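Local structure of DspB (Aggregatibacter actinomycetemcomitans, 1YHT) at residues N59-N73 with N84-L97. The protein is a biofilm-releasing glycoside hydrolase with a family 20 catalytic domain, which probably cleaves N-acetylglucosamine residues from the matrix polysaccharide. Numbering follows the deposited sequence.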
loop_
_atom_site.group_PDB
_atom_site.type_symbol
_atom_site.label_atom_id
_atom_site.label_comp_id
_atom_site.label_asym_id
_atom_site.label_seq_id
_atom_site.Cartn_x
_atom_site.Cartn_y
_atom_site.Cartn_z
ATOM N N ASN A 59 1.666 12.265 -4.950
ATOM C CA ASN A 59 2.211 12.909 -3.768
ATOM C C ASN A 59 3.025 11.961 -2.879
ATOM O O ASN A 59 2.942 10.735 -3.013
ATOM C CB ASN A 59 1.051 13.513 -2.960
ATOM C CG ASN A 59 1.499 14.504 -1.885
ATOM O OD1 ASN A 59 2.558 15.139 -1.967
ATOM N ND2 ASN A 59 0.651 14.681 -0.900
ATOM N N TYR A 60 3.858 12.576 -2.029
ATOM C CA TYR A 60 4.585 11.914 -0.950
ATOM C C TYR A 60 4.069 12.670 0.283
ATOM O O TYR A 60 4.451 13.821 0.513
ATOM C CB TYR A 60 6.122 12.134 -1.111
ATOM C CG TYR A 60 6.940 11.443 -0.071
ATOM C CD1 TYR A 60 7.311 10.112 -0.241
ATOM C CD2 TYR A 60 7.290 12.087 1.121
ATOM C CE1 TYR A 60 8.056 9.434 0.734
ATOM C CE2 TYR A 60 8.009 11.422 2.121
ATOM C CZ TYR A 60 8.402 10.078 1.891
ATOM O OH TYR A 60 9.078 9.372 2.822
ATOM N N ALA A 61 3.227 12.018 1.075
ATOM C CA ALA A 61 2.356 12.714 2.004
ATOM C C ALA A 61 2.829 12.784 3.465
ATOM O O ALA A 61 2.005 12.982 4.363
ATOM C CB ALA A 61 0.978 12.097 1.950
ATOM N N ILE A 62 4.133 12.646 3.703
ATOM C CA ILE A 62 4.721 12.845 5.031
ATOM C C ILE A 62 5.956 13.687 4.939
ATOM O O ILE A 62 6.582 13.782 3.898
ATOM C CB ILE A 62 5.064 11.492 5.769
ATOM C CG1 ILE A 62 6.202 10.736 5.077
ATOM C CG2 ILE A 62 3.842 10.636 5.799
ATOM C CD1 ILE A 62 6.450 9.325 5.675
ATOM N N GLU A 63 6.324 14.258 6.079
ATOM C CA GLU A 63 7.509 15.041 6.203
ATOM C C GLU A 63 8.771 14.200 5.950
ATOM O O GLU A 63 8.819 12.978 6.248
ATOM C CB GLU A 63 7.557 15.690 7.590
ATOM C CG GLU A 63 8.678 16.682 7.775
ATOM C CD GLU A 63 8.508 17.651 8.947
ATOM O OE1 GLU A 63 7.584 17.527 9.798
ATOM O OE2 GLU A 63 9.300 18.592 8.957
ATOM N N SER A 64 9.808 14.873 5.448
ATOM C CA SER A 64 11.073 14.203 5.090
ATOM C C SER A 64 12.267 15.159 5.147
ATOM O O SER A 64 12.258 16.194 4.476
ATOM C CB SER A 64 11.021 13.636 3.673
ATOM O OG SER A 64 12.269 13.021 3.330
ATOM N N HIS A 65 13.276 14.797 5.945
ATOM C CA HIS A 65 14.607 15.427 5.847
ATOM C C HIS A 65 15.298 15.089 4.509
ATOM O O HIS A 65 15.797 15.951 3.820
ATOM C CB HIS A 65 15.520 14.944 6.991
ATOM C CG HIS A 65 15.354 15.682 8.286
ATOM N ND1 HIS A 65 14.195 15.645 9.029
ATOM C CD2 HIS A 65 16.247 16.411 9.004
ATOM C CE1 HIS A 65 14.367 16.370 10.128
ATOM N NE2 HIS A 65 15.602 16.868 10.124
ATOM N N LEU A 66 15.297 13.804 4.144
ATOM C CA LEU A 66 16.022 13.353 2.936
ATOM C C LEU A 66 15.498 13.981 1.650
ATOM O O LEU A 66 16.278 14.325 0.734
ATOM C CB LEU A 66 15.970 11.809 2.840
ATOM C CG LEU A 66 17.106 10.975 3.446
ATOM C CD1 LEU A 66 17.373 11.312 4.817
ATOM C CD2 LEU A 66 16.761 9.506 3.386
ATOM N N LEU A 67 14.177 14.108 1.546
ATOM C CA LEU A 67 13.556 14.745 0.378
ATOM C C LEU A 67 13.312 16.244 0.568
ATOM O O LEU A 67 12.790 16.895 -0.310
ATOM C CB LEU A 67 12.276 14.034 -0.005
ATOM C CG LEU A 67 12.416 12.516 -0.152
ATOM C CD1 LEU A 67 11.074 11.907 -0.301
ATOM C CD2 LEU A 67 13.301 12.110 -1.313
ATOM N N ASN A 68 13.733 16.760 1.715
ATOM C CA ASN A 68 13.636 18.155 2.092
ATOM C C ASN A 68 12.207 18.747 1.930
ATOM O O ASN A 68 11.997 19.691 1.191
ATOM C CB ASN A 68 14.702 19.028 1.377
ATOM C CG ASN A 68 14.829 20.392 2.003
ATOM O OD1 ASN A 68 14.390 20.599 3.131
ATOM N ND2 ASN A 68 15.434 21.342 1.285
ATOM N N GLN A 69 11.248 18.103 2.588
ATOM C CA GLN A 69 9.863 18.502 2.649
ATOM C C GLN A 69 9.609 18.707 4.106
ATOM O O GLN A 69 9.367 17.740 4.858
ATOM C CB GLN A 69 8.942 17.402 2.082
ATOM C CG GLN A 69 7.466 17.742 2.262
ATOM C CD GLN A 69 6.571 16.963 1.341
ATOM O OE1 GLN A 69 6.229 17.452 0.257
ATOM N NE2 GLN A 69 6.164 15.741 1.776
ATOM N N ARG A 70 9.750 19.950 4.542
ATOM C CA ARG A 70 9.818 20.258 5.944
ATOM C C ARG A 70 8.633 21.153 6.353
ATOM O O ARG A 70 8.200 22.065 5.608
ATOM C CB ARG A 70 11.161 20.906 6.286
ATOM C CG ARG A 70 12.443 20.032 6.090
ATOM C CD ARG A 70 12.423 18.694 6.829
ATOM N NE ARG A 70 11.999 18.763 8.220
ATOM C CZ ARG A 70 12.750 19.182 9.238
ATOM N NH1 ARG A 70 13.986 19.615 9.031
ATOM N NH2 ARG A 70 12.265 19.208 10.475
ATOM N N ALA A 71 8.115 20.877 7.552
ATOM C CA ALA A 71 6.981 21.632 8.111
ATOM C C ALA A 71 7.291 23.139 8.220
ATOM O O ALA A 71 6.452 23.995 7.916
ATOM C CB ALA A 71 6.578 21.091 9.427
ATOM N N GLU A 72 8.514 23.446 8.580
ATOM C CA GLU A 72 8.927 24.808 8.695
ATOM C C GLU A 72 8.890 25.537 7.349
ATOM O O GLU A 72 8.693 26.757 7.360
ATOM C CB GLU A 72 10.314 24.842 9.357
ATOM C CG GLU A 72 10.763 26.119 10.005
ATOM C CD GLU A 72 11.981 25.861 10.919
ATOM O OE1 GLU A 72 11.748 25.418 12.082
ATOM O OE2 GLU A 72 13.139 26.053 10.465
ATOM N N ASN A 73 9.040 24.806 6.218
ATOM C CA ASN A 73 9.050 25.371 4.839
ATOM C C ASN A 73 7.636 25.497 4.247
ATOM O O ASN A 73 7.420 26.181 3.261
ATOM C CB ASN A 73 10.278 24.860 3.910
ATOM C CG ASN A 73 10.024 23.595 2.871
ATOM O OD1 ASN A 73 9.387 23.740 1.763
ATOM N ND2 ASN A 73 10.752 22.427 3.138
ATOM N N ASN A 84 3.170 21.779 0.998
ATOM C CA ASN A 84 4.487 22.053 0.428
ATOM C C ASN A 84 4.311 23.159 -0.636
ATOM O O ASN A 84 3.625 22.937 -1.604
ATOM C CB ASN A 84 5.065 20.765 -0.188
ATOM C CG ASN A 84 6.431 20.986 -0.848
ATOM O OD1 ASN A 84 6.677 22.045 -1.436
ATOM N ND2 ASN A 84 7.317 20.003 -0.745
ATOM N N PRO A 85 4.907 24.350 -0.446
ATOM C CA PRO A 85 4.578 25.383 -1.419
ATOM C C PRO A 85 5.121 25.100 -2.835
ATOM O O PRO A 85 4.654 25.725 -3.754
ATOM C CB PRO A 85 5.224 26.647 -0.838
ATOM C CG PRO A 85 6.389 26.134 -0.038
ATOM C CD PRO A 85 5.837 24.840 0.583
ATOM N N TYR A 86 6.109 24.213 -2.996
ATOM C CA TYR A 86 6.621 23.906 -4.333
ATOM C C TYR A 86 5.730 22.937 -5.072
ATOM O O TYR A 86 5.432 23.134 -6.243
ATOM C CB TYR A 86 8.050 23.336 -4.329
ATOM C CG TYR A 86 8.642 23.286 -5.752
ATOM C CD1 TYR A 86 9.027 24.469 -6.392
ATOM C CD2 TYR A 86 8.777 22.087 -6.461
ATOM C CE1 TYR A 86 9.558 24.470 -7.689
ATOM C CE2 TYR A 86 9.311 22.068 -7.760
ATOM C CZ TYR A 86 9.702 23.271 -8.373
ATOM O OH TYR A 86 10.242 23.328 -9.666
ATOM N N THR A 87 5.300 21.882 -4.391
ATOM C CA THR A 87 4.457 20.894 -5.019
ATOM C C THR A 87 3.009 21.262 -4.933
ATOM O O THR A 87 2.191 20.738 -5.668
ATOM C CB THR A 87 4.668 19.503 -4.380
ATOM O OG1 THR A 87 4.190 19.516 -3.025
ATOM C CG2 THR A 87 6.108 19.147 -4.413
ATOM N N GLY A 88 2.681 22.151 -4.015
ATOM C CA GLY A 88 1.295 22.502 -3.751
ATOM C C GLY A 88 0.469 21.393 -3.089
ATOM O O GLY A 88 -0.766 21.462 -3.079
ATOM N N LYS A 89 1.135 20.400 -2.507
ATOM C CA LYS A 89 0.444 19.191 -1.971
ATOM C C LYS A 89 0.654 19.086 -0.474
ATOM O O LYS A 89 1.647 19.609 0.005
ATOM C CB LYS A 89 1.062 17.944 -2.571
ATOM C CG LYS A 89 0.944 17.803 -4.019
ATOM C CD LYS A 89 -0.483 17.918 -4.455
ATOM C CE LYS A 89 -0.625 17.310 -5.850
ATOM N NZ LYS A 89 -1.673 18.068 -6.588
ATOM N N PRO A 90 -0.290 18.437 0.256
ATOM C CA PRO A 90 -0.199 18.293 1.703
ATOM C C PRO A 90 0.724 17.206 2.213
ATOM O O PRO A 90 0.989 16.240 1.515
ATOM C CB PRO A 90 -1.632 17.980 2.109
ATOM C CG PRO A 90 -2.195 17.252 0.903
ATOM C CD PRO A 90 -1.583 17.933 -0.262
ATOM N N PHE A 91 1.241 17.397 3.420
ATOM C CA PHE A 91 1.964 16.304 4.074
ATOM C C PHE A 91 1.776 16.355 5.567
ATOM O O PHE A 91 1.497 17.415 6.161
ATOM C CB PHE A 91 3.428 16.305 3.665
ATOM C CG PHE A 91 4.182 17.520 4.119
ATOM C CD1 PHE A 91 4.881 17.492 5.329
ATOM C CD2 PHE A 91 4.223 18.678 3.348
ATOM C CE1 PHE A 91 5.618 18.604 5.758
ATOM C CE2 PHE A 91 4.952 19.780 3.777
ATOM C CZ PHE A 91 5.640 19.740 4.991
ATOM N N LEU A 92 1.901 15.195 6.198
ATOM C CA LEU A 92 1.808 15.099 7.663
ATOM C C LEU A 92 3.129 15.496 8.240
ATOM O O LEU A 92 4.174 14.960 7.836
ATOM C CB LEU A 92 1.438 13.670 8.097
ATOM C CG LEU A 92 0.027 13.227 7.757
ATOM C CD1 LEU A 92 -0.136 11.702 7.905
ATOM C CD2 LEU A 92 -1.045 13.998 8.557
ATOM N N SER A 93 3.110 16.399 9.218
ATOM C CA SER A 93 4.312 16.745 9.922
ATOM C C SER A 93 4.732 15.599 10.834
ATOM O O SER A 93 3.928 14.747 11.194
ATOM C CB SER A 93 4.112 18.008 10.778
ATOM O OG SER A 93 3.344 17.696 11.928
ATOM N N TYR A 94 5.995 15.617 11.243
ATOM C CA TYR A 94 6.481 14.649 12.229
ATOM C C TYR A 94 5.699 14.701 13.566
ATOM O O TYR A 94 5.451 13.676 14.173
ATOM C CB TYR A 94 7.937 14.910 12.567
ATOM C CG TYR A 94 8.929 14.730 11.452
ATOM C CD1 TYR A 94 8.905 13.604 10.604
ATOM C CD2 TYR A 94 9.942 15.654 11.274
ATOM C CE1 TYR A 94 9.852 13.452 9.600
ATOM C CE2 TYR A 94 10.922 15.480 10.262
ATOM C CZ TYR A 94 10.844 14.389 9.433
ATOM O OH TYR A 94 11.834 14.272 8.437
ATOM N N ARG A 95 5.355 15.894 14.030
ATOM C CA ARG A 95 4.514 16.032 15.236
ATOM C C ARG A 95 3.137 15.412 15.068
ATOM O O ARG A 95 2.653 14.668 15.931
ATOM C CB ARG A 95 4.418 17.509 15.635
ATOM C CG ARG A 95 3.377 17.830 16.743
ATOM C CD ARG A 95 3.650 19.206 17.409
ATOM N NE ARG A 95 3.697 19.038 18.890
ATOM C CZ ARG A 95 4.789 18.797 19.626
ATOM N NH1 ARG A 95 6.007 18.737 19.067
ATOM N NH2 ARG A 95 4.668 18.646 20.957
ATOM N N GLN A 96 2.522 15.677 13.927
ATOM C CA GLN A 96 1.279 15.026 13.558
ATOM C C GLN A 96 1.392 13.509 13.502
ATOM O O GLN A 96 0.547 12.799 14.038
ATOM C CB GLN A 96 0.750 15.552 12.231
ATOM C CG GLN A 96 0.223 16.956 12.379
ATOM C CD GLN A 96 -0.059 17.659 11.058
ATOM O OE1 GLN A 96 0.429 17.266 10.010
ATOM N NE2 GLN A 96 -0.867 18.717 11.123
ATOM N N LEU A 97 2.460 13.009 12.885
ATOM C CA LEU A 97 2.671 11.565 12.828
ATOM C C LEU A 97 2.906 10.957 14.211
ATOM O O LEU A 97 2.488 9.841 14.477
ATOM C CB LEU A 97 3.837 11.271 11.926
ATOM C CG LEU A 97 3.623 11.532 10.433
ATOM C CD1 LEU A 97 4.930 11.805 9.714
ATOM C CD2 LEU A 97 2.846 10.382 9.812
HETATM O O HOH W 1 4.554 17.068 -1.792
#
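Ile62 and Leu92 form a single backbone bridge, in which Leu92 N donates to Ala61 O and Glu63 N to Leu92 O, both at 2.9 Å. It joins the loop after barrel strand 49-53 to the chain entering helix 94-106, within the TIM-barrel catalytic domain of glycosyl hydrolase family 20. With CG anti to the backbone N (chi1 -173°) and the chain extended beyond it, Glu63 carries CG and its carboxylate across the face of the Tyr94 ring: CG sits 3.6 Å from the ring centroid, and the carboxylate stacks within 5° of the ring plane. Through OE1 it accepts from Tyr94 N (2.9 Å) in the first turn of the helix that Ser93 caps, so charge and helix dipole are probably complementary there. OE2 takes a salt bridge from Arg70 NE, close to the carboxylate plane, and a bond from Ala71 N, which stands above the plane on the other side. A second stack lies at Phe91, over whose face Gln69 lays its CG and an amide parallel to the ring within 5°. That amide is fixed at both ends: NE2 donates to Tyr60 O and Ile62 O, while OE1 receives Asn84 ND2 (2.9 Å) on a lone pair. A water donates to Gln69 OE1 and Asn59 OD1 and accepts from Thr87 OG1; Asn59 ND2 donates to Pro90 O. At the far end of the Tyr94 ring, OH and His65 ND1 share a hydrogen bond of 2.8 Å, near the imidazole plane and almost straight.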